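Local coordinates for C2 domain protein (Scophthalmus maximus, PDB 3W56) that binds calcium ions through a C2 domain, a lipid-binding type of fold, and may have wide pore channel activity, at residues Asp43-Val48 with Thr58-Asn63; Leu29-Leu34 with Pro67-Glu72; Ile83-Val88 with Leu99-Arg104; His111-Tyr116 with Leu123-Thr128. All blocks are in the same frame, centred on the assembly; numbering follows the deposited sequence. Where two conformers were deposited one is given.

Interaction 1 (Asp43-Val48 with Thr58-Asn63)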
# COMPACT_ATOMS: atom_id res chain seq x y z
N ASP A 43 3.02 -14.15 3.08
CA ASP A 43 1.79 -14.11 2.28
C ASP A 43 1.23 -12.69 2.27
O ASP A 43 0.29 -12.38 3.02
CB ASP A 43 0.73 -15.11 2.79
CG ASP A 43 1.21 -16.53 2.76
OD1 ASP A 43 1.53 -17.02 1.66
OD2 ASP A 43 1.33 -17.14 3.85
N GLY A 44 1.82 -11.82 1.45
CA GLY A 44 1.61 -10.40 1.59
C GLY A 44 0.34 -9.86 1.00
O GLY A 44 -0.21 -10.34 0.00
N TYR A 45 -0.13 -8.79 1.61
CA TYR A 45 -1.16 -7.97 1.08
C TYR A 45 -0.98 -6.58 1.63
O TYR A 45 -0.27 -6.35 2.64
CB TYR A 45 -2.61 -8.55 1.33
CG TYR A 45 -3.09 -8.52 2.79
CD1 TYR A 45 -4.00 -7.57 3.19
CD2 TYR A 45 -2.64 -9.45 3.69
CE1 TYR A 45 -4.45 -7.51 4.54
CE2 TYR A 45 -3.09 -9.45 5.00
CZ TYR A 45 -3.98 -8.47 5.40
OH TYR A 45 -4.48 -8.43 6.71
N VAL A 46 -1.65 -5.63 0.99
CA VAL A 46 -1.56 -4.20 1.33
C VAL A 46 -2.90 -3.57 1.68
O VAL A 46 -3.90 -3.74 0.96
CB VAL A 46 -0.91 -3.41 0.16
CG1 VAL A 46 -0.62 -1.99 0.56
CG2 VAL A 46 0.37 -4.15 -0.29
N LYS A 47 -2.92 -2.85 2.79
CA LYS A 47 -4.13 -2.12 3.20
C LYS A 47 -3.92 -0.68 2.87
O LYS A 47 -2.80 -0.13 3.07
CB LYS A 47 -4.38 -2.25 4.70
CG LYS A 47 -4.74 -3.63 5.23
CD LYS A 47 -5.47 -3.43 6.61
CE LYS A 47 -5.41 -4.72 7.41
NZ LYS A 47 -5.90 -4.49 8.83
N VAL A 48 -4.96 -0.04 2.38
CA VAL A 48 -4.91 1.31 1.80
C VAL A 48 -5.98 2.17 2.41
O VAL A 48 -7.22 1.87 2.32
CB VAL A 48 -5.16 1.32 0.27
CG1 VAL A 48 -4.99 2.68 -0.32
CG2 VAL A 48 -4.19 0.34 -0.39
N THR A 58 -5.38 -5.08 -1.13
CA THR A 58 -5.11 -6.09 -2.13
C THR A 58 -5.49 -7.51 -1.73
O THR A 58 -5.57 -7.84 -0.55
CB THR A 58 -3.61 -6.16 -2.50
OG1 THR A 58 -2.81 -6.68 -1.42
CG2 THR A 58 -3.09 -4.76 -2.89
N SER A 59 -5.58 -8.36 -2.75
CA SER A 59 -5.49 -9.79 -2.57
C SER A 59 -4.15 -10.22 -1.97
O SER A 59 -3.15 -9.48 -1.93
CB SER A 59 -5.81 -10.52 -3.91
OG SER A 59 -4.74 -10.33 -4.88
N VAL A 60 -4.14 -11.41 -1.38
CA VAL A 60 -2.96 -12.02 -0.83
C VAL A 60 -2.13 -12.64 -1.95
O VAL A 60 -2.62 -13.39 -2.83
CB VAL A 60 -3.30 -13.08 0.23
CG1 VAL A 60 -2.01 -13.70 0.73
CG2 VAL A 60 -4.11 -12.43 1.33
N ASN A 61 -0.89 -12.20 -1.97
CA ASN A 61 0.07 -12.78 -2.90
C ASN A 61 0.89 -13.83 -2.14
O ASN A 61 1.88 -13.55 -1.43
CB ASN A 61 0.88 -11.67 -3.60
CG ASN A 61 1.66 -12.16 -4.84
OD1 ASN A 61 2.30 -13.22 -4.81
ND2 ASN A 61 1.71 -11.33 -5.88
N HIS A 62 0.42 -15.07 -2.30
CA HIS A 62 0.89 -16.20 -1.49
C HIS A 62 2.32 -16.65 -1.74
O HIS A 62 2.76 -16.70 -2.90
CB HIS A 62 -0.04 -17.39 -1.69
CG HIS A 62 -1.39 -17.21 -1.06
ND1 HIS A 62 -2.53 -16.90 -1.79
CD2 HIS A 62 -1.78 -17.24 0.24
CE1 HIS A 62 -3.56 -16.80 -0.97
NE2 HIS A 62 -3.13 -16.99 0.27
N ASN A 63 3.04 -16.97 -0.66
CA ASN A 63 4.36 -17.60 -0.78
C ASN A 63 5.25 -16.82 -1.72
O ASN A 63 5.82 -17.37 -2.66
CB ASN A 63 4.18 -19.04 -1.30
CG ASN A 63 5.48 -19.81 -1.37
OD1 ASN A 63 6.26 -19.81 -0.41
ND2 ASN A 63 5.74 -20.48 -2.51
O HOH W 1 3.58 -11.73 -0.76
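The His62 ring has the Asp43 carboxylate oxygen OD1 at its edge, near the ring plane, with His62 CD2 3.6 Å from Asp43 OD1. One face of the same ring carries CG1 of Val60, off-centre toward the rim. The carboxylate and ring planes stand 59° apart. The Tyr45 ring is met obliquely by CG2 of Val60, and its hydroxyl bonds Asp96. Asp43 OD1 accepts the backbone N-H of Asn63, with Asn63 N 2.8 Å from Asp43 OD1. The donor comes in nearly along the C-O axis. Asp43 and Asn63 are both calcium ligands in this protein, though no calcium is bound here. The bond therefore ties two ligands of one calcium site together in the membrane-facing loop region characteristic of C2 domains. The loop 58-63 runs roughly antiparallel to strand 44-50 and makes a single bridge, Gly44 with Asn61. Asn61 N donates to Gly44 O at 2.8 Å. The return bond from Gly44 N is weak, and a water also links Gly44 N to Asn61 O. Farther along, OG1 of Thr58 sits between its own backbone N and carbonyl carbon (chi1 69°). There Thr58 OG1 accepts from Val46 N at 2.9 Å and donates to Ser59 O at 2.9 Å. Replacing Thr58 by a valine would probably leave the Val46 N-H and the Ser59 carbonyl without this shared partner. Thr58 N also donates to Val46 O. The methyl CG2 of Thr58 lies 4.0 Å from CB of Val46.

Interaction 2 (Leu29-Leu34 with Pro67-Glu72); sequences LRVRGL and PWWTEE
Trp69 turns its CG away from its own carbonyl carbon (chi1 -65°), and chi2 of -89° sets the indole so that its six-membered ring reaches back to strand 29-32. CE3 lies beside CB of Leu29. CZ3 meets the branch CG2 of Val31, with Trp69 CZ3 3.7 Å from Val31 CG2. That methyl sits at the ring edge, in plane. CB of Pro67 lies over one face of the indole, off-centre. Pro67 also packs its CD 3.6 Å from CD2 of Leu34, the two side chains crossing at about a right angle. The backbones bridge at Arg30 and Trp68. Val31 N donates to Pro67 O at 2.9 Å, and Trp69 N to Leu29 O at 3.1 Å. A water accepts from Leu29 N and lies within bonding distance of Trp69 O and Glu71 O. An alanine in place of Trp69 is likely to leave Leu29 and Val31 without their aromatic neighbour and open a gap beneath the loop. Leu29 and Val31 also touch strand 122-130, placing the contact at the interior of the C2 beta sandwich. Two backbone bonds hold the loop to the strand, and Trp69 and Pro67 turn apolar carbon toward Leu29, Val31 and Leu34.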
# COMPACT_ATOMS: atom_id res chain seq x y z
N LEU A 29 1.80 -1.11 -6.87
CA LEU A 29 2.28 -1.69 -5.64
C LEU A 29 3.17 -2.92 -5.86
O LEU A 29 2.84 -3.87 -6.56
CB LEU A 29 1.10 -2.05 -4.74
CG LEU A 29 0.19 -0.92 -4.40
CD1 LEU A 29 -1.13 -1.65 -3.88
CD2 LEU A 29 0.83 -0.21 -3.31
N ARG A 30 4.36 -2.88 -5.27
CA ARG A 30 5.17 -4.10 -5.32
C ARG A 30 6.11 -4.03 -4.13
O ARG A 30 6.46 -2.93 -3.66
CB ARG A 30 5.95 -4.16 -6.62
CG ARG A 30 6.85 -2.96 -6.76
CD ARG A 30 6.81 -2.50 -8.14
NE ARG A 30 7.83 -1.49 -8.35
CZ ARG A 30 7.63 -0.18 -8.39
NH1 ARG A 30 6.45 0.46 -8.14
NH2 ARG A 30 8.70 0.56 -8.64
N VAL A 31 6.52 -5.20 -3.66
CA VAL A 31 7.48 -5.20 -2.55
C VAL A 31 8.64 -6.02 -2.94
O VAL A 31 8.53 -7.04 -3.58
CB VAL A 31 6.90 -5.88 -1.32
CG1 VAL A 31 7.95 -6.00 -0.22
CG2 VAL A 31 5.71 -5.06 -0.75
N ARG A 32 9.80 -5.58 -2.45
CA ARG A 32 10.90 -6.45 -2.63
C ARG A 32 11.40 -6.73 -1.23
O ARG A 32 11.48 -5.81 -0.40
CB ARG A 32 11.95 -5.74 -3.43
CG ARG A 32 12.56 -4.63 -2.71
CD ARG A 32 14.08 -4.89 -2.77
NE ARG A 32 14.67 -4.39 -4.00
CZ ARG A 32 14.62 -3.10 -4.36
NH1 ARG A 32 15.21 -2.71 -5.49
NH2 ARG A 32 14.00 -2.21 -3.58
N GLY A 33 11.65 -8.01 -0.97
CA GLY A 33 12.46 -8.40 0.18
C GLY A 33 11.64 -8.72 1.42
O GLY A 33 12.12 -8.55 2.56
N LEU A 34 10.40 -9.19 1.21
CA LEU A 34 9.49 -9.59 2.30
C LEU A 34 10.11 -10.76 3.11
O LEU A 34 10.86 -11.57 2.53
CB LEU A 34 8.14 -10.00 1.68
CG LEU A 34 6.81 -9.34 2.07
CD1 LEU A 34 6.95 -7.96 2.72
CD2 LEU A 34 5.89 -9.26 0.87
N PRO A 67 6.36 -9.81 -4.13
CA PRO A 67 5.09 -9.76 -4.86
C PRO A 67 4.94 -8.43 -5.62
O PRO A 67 5.46 -7.38 -5.25
CB PRO A 67 4.06 -9.83 -3.72
CG PRO A 67 4.75 -9.24 -2.54
CD PRO A 67 6.16 -9.66 -2.67
N TRP A 68 4.15 -8.45 -6.70
CA TRP A 68 3.54 -7.18 -7.13
C TRP A 68 2.07 -7.47 -7.23
O TRP A 68 1.73 -8.62 -7.41
CB TRP A 68 4.12 -6.69 -8.48
CG TRP A 68 3.84 -7.56 -9.70
CD1 TRP A 68 4.53 -8.69 -10.13
CD2 TRP A 68 2.74 -7.38 -10.65
NE1 TRP A 68 3.94 -9.19 -11.29
CE2 TRP A 68 2.88 -8.39 -11.63
CE3 TRP A 68 1.74 -6.42 -10.79
CZ2 TRP A 68 2.01 -8.49 -12.72
CZ3 TRP A 68 0.85 -6.52 -11.84
CH2 TRP A 68 1.02 -7.55 -12.83
N TRP A 69 1.26 -6.45 -7.01
CA TRP A 69 -0.21 -6.60 -7.12
C TRP A 69 -0.75 -5.86 -8.31
O TRP A 69 -0.30 -4.72 -8.70
CB TRP A 69 -0.87 -6.05 -5.85
CG TRP A 69 -0.51 -6.86 -4.61
CD1 TRP A 69 -1.17 -7.95 -4.13
CD2 TRP A 69 0.62 -6.65 -3.75
NE1 TRP A 69 -0.55 -8.42 -3.00
CE2 TRP A 69 0.55 -7.65 -2.72
CE3 TRP A 69 1.66 -5.73 -3.72
CZ2 TRP A 69 1.47 -7.74 -1.70
CZ3 TRP A 69 2.56 -5.79 -2.64
CH2 TRP A 69 2.45 -6.79 -1.65
N THR A 70 -1.81 -6.45 -8.88
CA THR A 70 -2.50 -5.81 -10.03
C THR A 70 -3.47 -4.68 -9.58
O THR A 70 -3.72 -3.75 -10.33
CB THR A 70 -3.41 -6.85 -10.80
OG1 THR A 70 -4.31 -7.48 -9.88
CG2 THR A 70 -2.58 -7.92 -11.40
N GLU A 71 -3.87 -4.82 -8.33
CA GLU A 71 -4.84 -3.90 -7.74
C GLU A 71 -4.45 -2.45 -7.79
O GLU A 71 -3.27 -2.06 -7.57
CB GLU A 71 -5.34 -4.31 -6.37
CG GLU A 71 -6.03 -5.61 -6.28
CD GLU A 71 -5.14 -6.80 -6.05
OE1 GLU A 71 -3.88 -6.81 -6.28
OE2 GLU A 71 -5.72 -7.79 -5.60
N GLU A 72 -5.40 -1.63 -8.16
CA GLU A 72 -5.31 -0.21 -8.08
C GLU A 72 -6.48 0.25 -7.20
O GLU A 72 -7.53 -0.46 -7.10
CB GLU A 72 -5.28 0.43 -9.44
CG GLU A 72 -4.34 -0.33 -10.40
CD GLU A 72 -4.10 0.42 -11.67
OE1 GLU A 72 -3.09 0.01 -12.31
OE2 GLU A 72 -4.88 1.38 -11.99
O HOH W 2 -0.81 -2.29 -7.77

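Interaction 3 (Ile83-Val88 with Leu99-Arg104)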
# COMPACT_ATOMS: atom_id res chain seq x y z
N ILE A 83 -3.84 12.17 4.27
CA ILE A 83 -2.80 11.24 4.64
C ILE A 83 -3.13 9.91 4.00
O ILE A 83 -4.10 9.24 4.39
CB ILE A 83 -2.65 11.09 6.14
CG1 ILE A 83 -2.24 12.44 6.73
CG2 ILE A 83 -1.58 10.04 6.44
CD1 ILE A 83 -1.09 13.07 5.99
N LEU A 84 -2.31 9.56 3.01
CA LEU A 84 -2.29 8.23 2.38
C LEU A 84 -1.53 7.33 3.35
O LEU A 84 -0.39 7.60 3.71
CB LEU A 84 -1.63 8.25 0.95
CG LEU A 84 -1.32 6.87 0.35
CD1 LEU A 84 -2.61 6.16 -0.10
CD2 LEU A 84 -0.36 7.01 -0.84
N ARG A 85 -2.19 6.30 3.84
CA ARG A 85 -1.57 5.32 4.70
C ARG A 85 -1.64 3.90 4.09
O ARG A 85 -2.73 3.37 3.67
CB ARG A 85 -2.28 5.38 6.09
CG ARG A 85 -1.94 4.26 7.00
CD ARG A 85 -2.92 4.24 8.17
NE ARG A 85 -2.62 3.18 9.12
CZ ARG A 85 -1.82 3.34 10.18
NH1 ARG A 85 -1.24 4.51 10.41
NH2 ARG A 85 -1.61 2.32 11.03
N LEU A 86 -0.49 3.26 4.08
CA LEU A 86 -0.31 1.96 3.46
C LEU A 86 0.17 1.04 4.54
O LEU A 86 1.12 1.31 5.24
CB LEU A 86 0.67 2.02 2.29
CG LEU A 86 0.29 2.95 1.16
CD1 LEU A 86 1.28 2.85 -0.05
CD2 LEU A 86 -1.08 2.69 0.60
N GLU A 87 -0.51 -0.07 4.69
CA GLU A 87 0.01 -1.06 5.58
C GLU A 87 0.26 -2.33 4.79
O GLU A 87 -0.63 -2.79 4.04
CB GLU A 87 -0.95 -1.32 6.74
CG GLU A 87 -1.37 -0.08 7.46
CD GLU A 87 -2.47 -0.36 8.46
OE1 GLU A 87 -2.84 -1.55 8.59
OE2 GLU A 87 -2.98 0.62 9.07
N VAL A 88 1.42 -2.92 5.02
CA VAL A 88 1.77 -4.22 4.45
C VAL A 88 1.58 -5.28 5.54
O VAL A 88 2.17 -5.19 6.63
CB VAL A 88 3.18 -4.24 3.90
CG1 VAL A 88 3.54 -5.64 3.45
CG2 VAL A 88 3.29 -3.21 2.73
N LEU A 99 3.52 -5.75 8.79
CA LEU A 99 4.94 -5.79 8.40
C LEU A 99 5.54 -4.40 8.33
O LEU A 99 6.75 -4.20 8.54
CB LEU A 99 5.08 -6.50 7.05
CG LEU A 99 4.66 -7.97 7.11
CD1 LEU A 99 4.99 -8.68 5.77
CD2 LEU A 99 5.32 -8.67 8.30
N GLY A 100 4.69 -3.40 8.09
CA GLY A 100 5.20 -2.04 8.06
C GLY A 100 4.10 -1.10 7.75
O GLY A 100 3.06 -1.50 7.19
N VAL A 101 4.27 0.14 8.18
CA VAL A 101 3.26 1.18 7.88
C VAL A 101 3.92 2.40 7.23
O VAL A 101 5.01 2.84 7.65
CB VAL A 101 2.49 1.60 9.14
CG1 VAL A 101 1.70 2.91 8.93
CG2 VAL A 101 1.55 0.51 9.53
N CYS A 102 3.30 2.95 6.21
CA CYS A 102 3.75 4.26 5.74
C CYS A 102 2.64 5.25 5.57
O CYS A 102 1.48 4.92 5.16
CB CYS A 102 4.63 4.16 4.52
SG CYS A 102 6.06 3.21 4.96
N GLN A 103 3.00 6.46 5.93
CA GLN A 103 2.11 7.60 5.94
C GLN A 103 2.74 8.72 5.15
O GLN A 103 3.94 9.05 5.30
CB GLN A 103 1.90 8.04 7.36
CG GLN A 103 1.08 7.06 8.17
CD GLN A 103 0.56 7.68 9.46
OE1 GLN A 103 -0.65 7.75 9.68
NE2 GLN A 103 1.48 8.16 10.30
N ARG A 104 1.92 9.34 4.32
CA ARG A 104 2.39 10.38 3.44
C ARG A 104 1.27 11.38 3.11
O ARG A 104 0.17 10.97 2.78
CB ARG A 104 2.85 9.72 2.15
CG ARG A 104 3.12 10.65 1.06
CD ARG A 104 3.79 9.92 -0.02
NE ARG A 104 4.99 9.20 0.39
CZ ARG A 104 6.15 9.78 0.75
NH1 ARG A 104 6.26 11.11 0.74
NH2 ARG A 104 7.21 9.04 1.09
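Arg85 leans its end toward strand 99-104, over Val101 and Gln103. Its CB and CG both lie beside Cys102 O. The chain then runs extended from CG, which is anti to the backbone N (chi1 168°), to NE. NE donates to Glu87 on its own strand in a salt bridge, with Arg85 NE 2.6 Å from Glu87 OE2. NH2 reaches the same oxygen, so the guanidinium grips it side-on with two nitrogens. OE2 takes NE on its anti lone pair and is met by NH2 from above the carboxylate plane. CZ has CG1 of Val101 over one face of the guanidinium, with Arg85 CZ 3.8 Å from Val101 CG1. NH1 makes a weak bond to Gln103, with Arg85 NH1 3.4 Å from Gln103 OE1. The amide plane stands 88° from that of the guanidinium. Glu87 lies side by side with Val101, its CG 3.6 Å from Val101 CG2.

The two strands form an antiparallel beta hairpin in one sheet of the C2 sandwich. Regular pairs run from Leu84 with Arg104 to Glu87 with Val101. Leu99 and Gly100 both face Val88, a classic beta bulge. There Leu99 N lies 2.6 Å from Val88 O, and Gly100 N adds a weak bond to that carbonyl. Leu84, Leu86 and Val88 point to the other face, where they touch strand 122-130. Cys102 points there too, in a disulfide with Cys115. Glu87 OE1 bonds His89. The positive guanidinium is thus paired with a carboxylate whose two oxygens are both engaged, which probably lowers the cost of holding the buried Glu87 charged.

Interaction 4 (His111-Tyr116 with Leu123-Thr128)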
# COMPACT_ATOMS: atom_id res chain seq x y z
N HIS A 111 3.46 10.66 -8.46
CA HIS A 111 4.63 10.52 -7.54
C HIS A 111 5.00 9.05 -7.41
O HIS A 111 4.12 8.20 -7.34
CB HIS A 111 4.27 11.08 -6.15
CG HIS A 111 3.81 12.50 -6.23
ND1 HIS A 111 4.69 13.56 -6.33
CD2 HIS A 111 2.57 13.02 -6.35
CE1 HIS A 111 4.01 14.68 -6.47
NE2 HIS A 111 2.72 14.38 -6.49
N GLU A 112 6.30 8.75 -7.41
CA GLU A 112 6.78 7.42 -7.10
C GLU A 112 7.41 7.48 -5.73
O GLU A 112 8.21 8.40 -5.40
CB GLU A 112 7.82 6.94 -8.10
CG GLU A 112 7.36 6.97 -9.54
CD GLU A 112 8.53 6.81 -10.50
OE1 GLU A 112 9.32 5.85 -10.29
OE2 GLU A 112 8.69 7.65 -11.41
N HIS A 113 7.08 6.49 -4.92
CA HIS A 113 7.58 6.44 -3.55
C HIS A 113 8.01 5.08 -3.06
O HIS A 113 7.65 4.04 -3.61
CB HIS A 113 6.52 7.00 -2.55
CG HIS A 113 6.29 8.48 -2.67
ND1 HIS A 113 7.27 9.40 -2.32
CD2 HIS A 113 5.22 9.20 -3.10
CE1 HIS A 113 6.81 10.62 -2.56
NE2 HIS A 113 5.57 10.52 -3.03
N ASP A 114 8.85 5.10 -2.02
CA ASP A 114 9.26 3.90 -1.32
C ASP A 114 8.77 3.93 0.10
O ASP A 114 8.78 5.00 0.78
CB ASP A 114 10.80 3.83 -1.25
CG ASP A 114 11.44 3.96 -2.62
OD1 ASP A 114 12.47 4.64 -2.72
OD2 ASP A 114 10.94 3.39 -3.62
N CYS A 115 8.37 2.77 0.58
CA CYS A 115 7.96 2.62 1.95
C CYS A 115 8.77 1.50 2.65
O CYS A 115 8.71 0.30 2.29
CB CYS A 115 6.45 2.37 1.97
SG CYS A 115 5.97 1.81 3.54
N TYR A 116 9.59 1.83 3.66
CA TYR A 116 10.39 0.81 4.24
C TYR A 116 9.66 0.05 5.33
O TYR A 116 9.02 0.65 6.22
CB TYR A 116 11.68 1.49 4.81
CG TYR A 116 12.33 2.35 3.75
CD1 TYR A 116 13.11 1.77 2.74
CD2 TYR A 116 12.11 3.75 3.68
CE1 TYR A 116 13.64 2.53 1.69
CE2 TYR A 116 12.66 4.54 2.61
CZ TYR A 116 13.42 3.89 1.65
OH TYR A 116 14.01 4.52 0.61
N LEU A 123 8.26 -1.48 0.17
CA LEU A 123 7.05 -1.43 -0.68
C LEU A 123 7.28 -0.21 -1.58
O LEU A 123 7.54 0.93 -1.09
CB LEU A 123 5.85 -1.12 0.21
CG LEU A 123 4.54 -0.78 -0.54
CD1 LEU A 123 3.87 -1.96 -1.35
CD2 LEU A 123 3.48 -0.22 0.50
N HIS A 124 7.12 -0.38 -2.89
CA HIS A 124 7.20 0.72 -3.84
C HIS A 124 5.81 0.94 -4.39
O HIS A 124 5.05 -0.02 -4.50
CB HIS A 124 8.12 0.35 -5.02
CG HIS A 124 9.49 -0.10 -4.61
ND1 HIS A 124 10.44 0.81 -4.21
CD2 HIS A 124 10.07 -1.32 -4.55
CE1 HIS A 124 11.55 0.16 -3.88
NE2 HIS A 124 11.36 -1.13 -4.09
N TYR A 125 5.47 2.17 -4.64
CA TYR A 125 4.11 2.47 -5.11
C TYR A 125 4.12 3.79 -5.82
O TYR A 125 5.06 4.60 -5.74
CB TYR A 125 3.14 2.49 -3.93
CG TYR A 125 3.43 3.58 -2.91
CD1 TYR A 125 2.70 4.80 -2.96
CD2 TYR A 125 4.38 3.41 -1.89
CE1 TYR A 125 2.88 5.78 -2.02
CE2 TYR A 125 4.59 4.43 -0.92
CZ TYR A 125 3.83 5.62 -1.00
OH TYR A 125 3.98 6.65 -0.07
N MET A 126 3.04 4.04 -6.54
CA MET A 126 2.89 5.27 -7.25
C MET A 126 1.52 5.79 -6.85
O MET A 126 0.61 5.01 -6.51
CB MET A 126 2.93 5.10 -8.77
CG MET A 126 4.33 4.84 -9.19
SD MET A 126 4.42 4.83 -10.98
CE MET A 126 3.92 6.52 -11.39
N TYR A 127 1.40 7.09 -6.89
CA TYR A 127 0.02 7.62 -6.86
C TYR A 127 -0.09 8.83 -7.71
O TYR A 127 0.87 9.54 -7.97
CB TYR A 127 -0.46 7.90 -5.41
CG TYR A 127 0.09 9.18 -4.84
CD1 TYR A 127 -0.57 10.40 -5.04
CD2 TYR A 127 1.28 9.18 -4.11
CE1 TYR A 127 -0.04 11.60 -4.49
CE2 TYR A 127 1.80 10.34 -3.57
CZ TYR A 127 1.14 11.54 -3.77
OH TYR A 127 1.73 12.67 -3.22
N THR A 128 -1.31 9.05 -8.19
CA THR A 128 -1.66 10.25 -8.94
C THR A 128 -2.83 10.97 -8.23
O THR A 128 -3.86 10.34 -7.97
CB THR A 128 -2.05 9.90 -10.39
OG1 THR A 128 -0.86 9.49 -11.10
CG2 THR A 128 -2.59 11.13 -11.10
O HOH W 3 4.24 12.89 -2.87
O HOH W 4 6.16 6.09 1.69
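His113 and Tyr125 are a hydrogen-bonded pair in the antiparallel beta hairpin of strands 109-116 and 122-130, at one edge of a sheet of the C2 sandwich. CB of His113 lies over one face of the Tyr125 phenol, a CH-pi contact with His113 CB 3.4 Å from Tyr125 CZ. The two rings themselves are oblique, at 39°. Tyr127 holds its CG between backbone N and carbonyl carbon (chi1 79°), which leans its ring across the hairpin toward both histidines. Its ring is oblique to that of His111, with His111 CD2 3.3 Å from Tyr127 CZ. Against His113 it lies rim to rim, with Tyr127 CE2 3.6 Å from His113 CD2. The four rings make one aromatic cluster. Outside it, the Tyr127 hydroxyl bonds Lys107 N, that of Tyr125 bonds Arg104, and His111 NE2 bonds Val108 O. Glu112 and Met126 run side by side on the opposite face. Asp114 and His124 share that face, carboxylate and ring nearly perpendicular at 86°. The N-H of His124 points within its ring plane at the acid but meets it from above the carboxylate plane, with His124 ND1 2.7 Å from Asp114 OD2.

In the fold
From the N terminus, strand 22-32 enters interaction 2 first, which closes the long loop between 34 and 67. Interaction 1 falls within that loop: 43-48 meets 58-63 before the chain returns to strand 22-32. The two touch through Ser59 and Glu71. Interactions 3 and 4 follow in series, each closing a hairpin, and no contacts cross. Interaction 3 joins interaction 1 in one sheet, where strands 44-50 and 83-90 are neighbours. Interaction 4 joins interaction 2 in the other, through strands 22-32 and 122-130. The sheets are tied to each other by the Cys102-Cys115 disulfide, by Arg104 with Tyr125, and by packing of Leu86 on Tyr125. Leu34, just past strand 22-32, packs on Leu99.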